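Local coordinates for beta-galactosidase (Trichoderma reesei, PDB 3OG2), which probably hydrolyses terminal non-reducing beta-D-galactose residues from beta-D-galactosides, as a glycoside hydrolase of family 35, at residues A[872-884]-A[960-973]. Sequence-based numbering, arbitrary orientation.
Sequences SSSPLDGIAHAGI and LWALESRGAKVPGL
Ile884 lies alongside Trp961 where strands 883-894 and 953-962 pair antiparallel in the five-stranded sheet of a C-terminal galactose-binding-like beta-sandwich; residues 872-882 lead into the first strand as loop, and 963-971 leave the second as loop before strand 973-977. With chi1 -50° setting CG1 anti to the carbonyl carbon, the isoleucine spreads its branches over two partners. Ile884 CB is 4.0 Å from Leu960 O, and CG2 leans on that same oxygen; CG1 reaches Trp961 CG, and Ile884 CD1 lies 4.1 Å from the centroid of the Trp961 five-membered ring, 13° off the normal, a CH-pi contact. Leu963 CD2 lies against the opposite face, so the indole is sandwiched between aliphatic groups while Trp961 NE1 is hydrogen-bonded to Ser741 OG. Cutting Ile884 back to an alanine would probably uncover one indole face and leave a gap where CG2 met Leu960 O.

Gly883 and Ala962 form the neighbouring hydrogen-bonded pair; Gly883 suits its own backbone angles, which would jam a CB against Ala882 O. Beyond it the register slips by two residues, and Ile879 with Ala968 makes an isolated antiparallel bridge; the Ile879 N to Ala968 O bond is nearly straight at 170°. Between these ladders a type I turn, Glu964 to Gly967, reverses the chain. Gly967 must lack a side chain: a CB would strike Ile879 O and crowd Arg966 O. Gly878 meets a similar limit against Ala968 O. Ile879 CD1 packs on Ala962 CB at 3.8 Å, an apolar link between the ladders. Lys969 bends at chi3 and chi4, its aliphatic CD and CE skirting the carbonyls of Leu876 and Asp877. Farther along, Val970 N donates to Pro875 O at 3.0 Å.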
loop_
_atom_site.group_PDB
_atom_site.type_symbol
_atom_site.label_atom_id
_atom_site.label_comp_id
_atom_site.label_asym_id
_atom_site.label_seq_id
_atom_site.Cartn_x
_atom_site.Cartn_y
_atom_site.Cartn_z
ATOM N N SER A 872 9.037 19.714 35.483
ATOM C CA SER A 872 8.749 19.732 34.051
ATOM C C SER A 872 7.626 18.812 33.644
ATOM O O SER A 872 7.552 17.687 34.102
ATOM C CB SER A 872 9.960 19.303 33.218
ATOM O OG SER A 872 9.517 19.133 31.870
ATOM N N SER A 873 6.786 19.281 32.756
ATOM C CA SER A 873 5.710 18.462 32.225
ATOM C C SER A 873 5.946 18.172 30.760
ATOM O O SER A 873 5.008 17.921 30.035
ATOM C CB SER A 873 4.366 19.171 32.427
ATOM O OG SER A 873 4.480 20.490 31.899
ATOM N N SER A 874 7.167 18.207 30.284
ATOM C CA SER A 874 7.461 17.912 28.882
ATOM C C SER A 874 8.012 16.517 28.651
ATOM O O SER A 874 8.815 16.025 29.475
ATOM C CB SER A 874 8.577 18.915 28.464
ATOM O OG SER A 874 8.963 18.493 27.154
ATOM N N PRO A 875 7.662 15.885 27.548
ATOM C CA PRO A 875 8.223 14.548 27.244
ATOM C C PRO A 875 9.733 14.630 27.022
ATOM O O PRO A 875 10.426 13.609 27.165
ATOM C CB PRO A 875 7.508 14.136 25.961
ATOM C CG PRO A 875 7.098 15.456 25.340
ATOM C CD PRO A 875 6.742 16.352 26.513
ATOM N N LEU A 876 10.259 15.814 26.702
ATOM C CA LEU A 876 11.699 15.960 26.537
ATOM C C LEU A 876 12.445 15.825 27.861
ATOM O O LEU A 876 13.664 15.526 27.844
ATOM C CB LEU A 876 12.048 17.325 25.943
ATOM C CG LEU A 876 11.766 17.534 24.444
ATOM C CD1 LEU A 876 12.460 16.501 23.576
ATOM C CD2 LEU A 876 10.294 17.543 24.100
ATOM N N ASP A 877 11.747 16.022 28.964
ATOM C CA ASP A 877 12.365 15.832 30.284
ATOM C C ASP A 877 12.017 14.452 30.844
ATOM O O ASP A 877 12.782 13.867 31.599
ATOM C CB ASP A 877 11.971 16.930 31.268
ATOM C CG ASP A 877 12.575 18.260 30.836
ATOM O OD1 ASP A 877 13.780 18.302 30.514
ATOM O OD2 ASP A 877 11.830 19.249 30.812
ATOM N N GLY A 878 10.853 13.922 30.514
ATOM C CA GLY A 878 10.468 12.568 30.867
ATOM C C GLY A 878 10.350 12.346 32.373
ATOM O O GLY A 878 9.956 13.189 33.122
ATOM N N ILE A 879 10.694 11.130 32.771
ATOM C CA ILE A 879 10.432 10.619 34.116
ATOM C C ILE A 879 11.673 9.889 34.607
ATOM O O ILE A 879 12.469 9.361 33.840
ATOM C CB ILE A 879 9.186 9.707 34.173
ATOM C CG1 ILE A 879 9.227 8.483 33.239
ATOM C CG2 ILE A 879 7.941 10.549 33.891
ATOM C CD1 ILE A 879 8.032 7.531 33.358
ATOM N N ALA A 880 11.821 9.919 35.931
ATOM C CA ALA A 880 13.060 9.426 36.524
ATOM C C ALA A 880 12.932 8.058 37.158
ATOM O O ALA A 880 13.800 7.623 37.934
ATOM C CB ALA A 880 13.573 10.396 37.617
ATOM N N HIS A 881 11.862 7.338 36.874
ATOM C CA HIS A 881 11.624 6.006 37.392
ATOM C C HIS A 881 10.898 5.205 36.322
ATOM O O HIS A 881 10.294 5.808 35.399
ATOM C CB HIS A 881 10.736 6.073 38.644
ATOM C CG HIS A 881 11.454 6.764 39.774
ATOM N ND1 HIS A 881 11.057 8.004 40.233
ATOM C CD2 HIS A 881 12.525 6.435 40.528
ATOM C CE1 HIS A 881 11.841 8.407 41.226
ATOM N NE2 HIS A 881 12.748 7.465 41.424
ATOM N N ALA A 882 10.874 3.897 36.478
ATOM C CA ALA A 882 10.024 3.105 35.586
ATOM C C ALA A 882 8.582 3.554 35.746
ATOM O O ALA A 882 8.090 3.868 36.821
ATOM C CB ALA A 882 10.149 1.609 35.872
ATOM N N GLY A 883 7.811 3.539 34.646
ATOM C CA GLY A 883 6.419 3.969 34.792
ATOM C C GLY A 883 5.948 4.483 33.449
ATOM O O GLY A 883 6.566 4.278 32.401
ATOM N N ILE A 884 4.777 5.110 33.448
ATOM C CA ILE A 884 4.138 5.504 32.188
ATOM C C ILE A 884 3.512 6.866 32.406
ATOM O O ILE A 884 2.691 7.051 33.337
ATOM C CB ILE A 884 3.061 4.491 31.698
ATOM C CG1 ILE A 884 3.595 3.064 31.697
ATOM C CG2 ILE A 884 2.562 4.934 30.314
ATOM C CD1 ILE A 884 2.614 2.016 31.241
ATOM N N LEU A 960 4.698 7.945 27.226
ATOM C CA LEU A 960 6.092 7.567 27.480
ATOM C C LEU A 960 6.084 6.463 28.521
ATOM O O LEU A 960 5.695 6.722 29.668
ATOM C CB LEU A 960 6.862 8.810 27.975
ATOM C CG LEU A 960 8.287 8.547 28.464
ATOM C CD1 LEU A 960 9.112 8.057 27.293
ATOM C CD2 LEU A 960 8.854 9.804 29.101
ATOM N N TRP A 961 6.535 5.282 28.133
ATOM C CA TRP A 961 6.635 4.128 29.005
ATOM C C TRP A 961 8.136 3.882 29.185
ATOM O O TRP A 961 8.787 3.375 28.254
ATOM C CB TRP A 961 5.865 2.946 28.401
ATOM C CG TRP A 961 5.996 1.619 29.088
ATOM C CD1 TRP A 961 6.627 1.226 30.247
ATOM C CD2 TRP A 961 5.418 0.381 28.606
ATOM N NE1 TRP A 961 6.480 -0.119 30.492
ATOM C CE2 TRP A 961 5.736 -0.657 29.483
ATOM C CE3 TRP A 961 4.647 0.120 27.463
ATOM C CZ2 TRP A 961 5.320 -1.987 29.285
ATOM C CZ3 TRP A 961 4.227 -1.179 27.247
ATOM C CH2 TRP A 961 4.564 -2.215 28.152
ATOM N N ALA A 962 8.606 4.221 30.384
ATOM C CA ALA A 962 10.022 4.001 30.733
ATOM C C ALA A 962 10.138 2.568 31.269
ATOM O O ALA A 962 9.433 2.213 32.242
ATOM C CB ALA A 962 10.437 4.973 31.792
ATOM N N LEU A 963 10.965 1.732 30.675
ATOM C CA LEU A 963 11.007 0.326 30.988
ATOM C C LEU A 963 11.963 -0.012 32.122
ATOM O O LEU A 963 11.848 -1.105 32.653
ATOM C CB LEU A 963 11.485 -0.443 29.724
ATOM C CG LEU A 963 10.444 -0.432 28.600
ATOM C CD1 LEU A 963 11.127 -0.700 27.262
ATOM C CD2 LEU A 963 9.377 -1.474 28.898
ATOM N N GLU A 964 12.928 0.863 32.430
ATOM C CA GLU A 964 13.920 0.572 33.411
ATOM C C GLU A 964 13.805 1.562 34.561
ATOM O O GLU A 964 13.185 2.618 34.487
ATOM C CB GLU A 964 15.314 0.600 32.765
ATOM C CG GLU A 964 15.446 -0.606 31.817
ATOM C CD GLU A 964 16.804 -0.765 31.189
ATOM O OE1 GLU A 964 17.667 0.142 31.282
ATOM O OE2 GLU A 964 17.008 -1.843 30.563
ATOM N N SER A 965 14.450 1.173 35.653
ATOM C CA SER A 965 14.176 1.889 36.910
ATOM C C SER A 965 14.737 3.298 36.936
ATOM O O SER A 965 14.296 4.072 37.801
ATOM C CB SER A 965 14.764 1.051 38.060
ATOM O OG SER A 965 16.187 1.010 37.910
ATOM N N ARG A 966 15.654 3.577 36.021
ATOM C CA ARG A 966 16.278 4.867 35.807
ATOM C C ARG A 966 15.358 5.878 35.133
ATOM O O ARG A 966 15.630 7.062 34.997
ATOM C CB ARG A 966 17.505 4.690 34.883
ATOM C CG ARG A 966 17.208 3.862 33.609
ATOM C CD ARG A 966 18.460 3.666 32.778
ATOM N NE ARG A 966 18.648 2.460 31.981
ATOM C CZ ARG A 966 19.457 2.416 30.912
ATOM N NH1 ARG A 966 20.110 3.538 30.570
ATOM N NH2 ARG A 966 19.663 1.335 30.157
ATOM N N GLY A 967 14.229 5.367 34.621
ATOM C CA GLY A 967 13.320 6.191 33.854
ATOM C C GLY A 967 13.721 6.385 32.402
ATOM O O GLY A 967 14.515 5.584 31.858
ATOM N N ALA A 968 13.131 7.426 31.770
ATOM C CA ALA A 968 13.384 7.656 30.338
ATOM C C ALA A 968 12.893 9.038 29.974
ATOM O O ALA A 968 12.089 9.659 30.664
ATOM C CB ALA A 968 12.720 6.573 29.475
ATOM N N LYS A 969 13.379 9.482 28.803
ATOM C CA LYS A 969 12.872 10.733 28.224
ATOM C C LYS A 969 13.009 10.636 26.715
ATOM O O LYS A 969 13.779 9.832 26.197
ATOM C CB LYS A 969 13.652 11.929 28.779
ATOM C CG LYS A 969 15.098 11.976 28.323
ATOM C CD LYS A 969 15.815 13.134 29.006
ATOM C CE LYS A 969 15.907 12.946 30.497
ATOM N NZ LYS A 969 16.840 11.848 30.912
ATOM N N VAL A 970 12.261 11.464 26.036
ATOM C CA VAL A 970 12.385 11.611 24.596
ATOM C C VAL A 970 13.567 12.535 24.323
ATOM O O VAL A 970 13.525 13.694 24.748
ATOM C CB VAL A 970 11.102 12.163 23.968
ATOM C CG1 VAL A 970 11.295 12.315 22.444
ATOM C CG2 VAL A 970 9.922 11.261 24.261
ATOM N N PRO A 971 14.631 12.084 23.686
ATOM C CA PRO A 971 15.821 12.971 23.516
ATOM C C PRO A 971 15.539 14.161 22.615
ATOM O O PRO A 971 16.148 15.236 22.770
ATOM C CB PRO A 971 16.863 12.041 22.896
ATOM C CG PRO A 971 16.378 10.663 23.211
ATOM C CD PRO A 971 14.857 10.749 23.114
ATOM N N GLY A 972 14.645 14.016 21.630
ATOM C CA GLY A 972 14.325 15.146 20.752
ATOM C C GLY A 972 13.062 14.730 20.017
ATOM O O GLY A 972 12.843 13.535 19.760
ATOM N N LEU A 973 12.224 15.723 19.725
ATOM C CA LEU A 973 10.957 15.456 19.047
ATOM C C LEU A 973 10.662 16.693 18.201
ATOM O O LEU A 973 10.648 17.805 18.741
ATOM C CB LEU A 973 9.864 15.202 20.071
ATOM C CG LEU A 973 8.478 14.912 19.484
ATOM C CD1 LEU A 973 8.519 13.607 18.704
ATOM C CD2 LEU A 973 7.465 14.888 20.621
HETATM O O HOH W 1 15.472 15.565 25.884
HETATM O O HOH W 2 11.556 2.570 39.026
#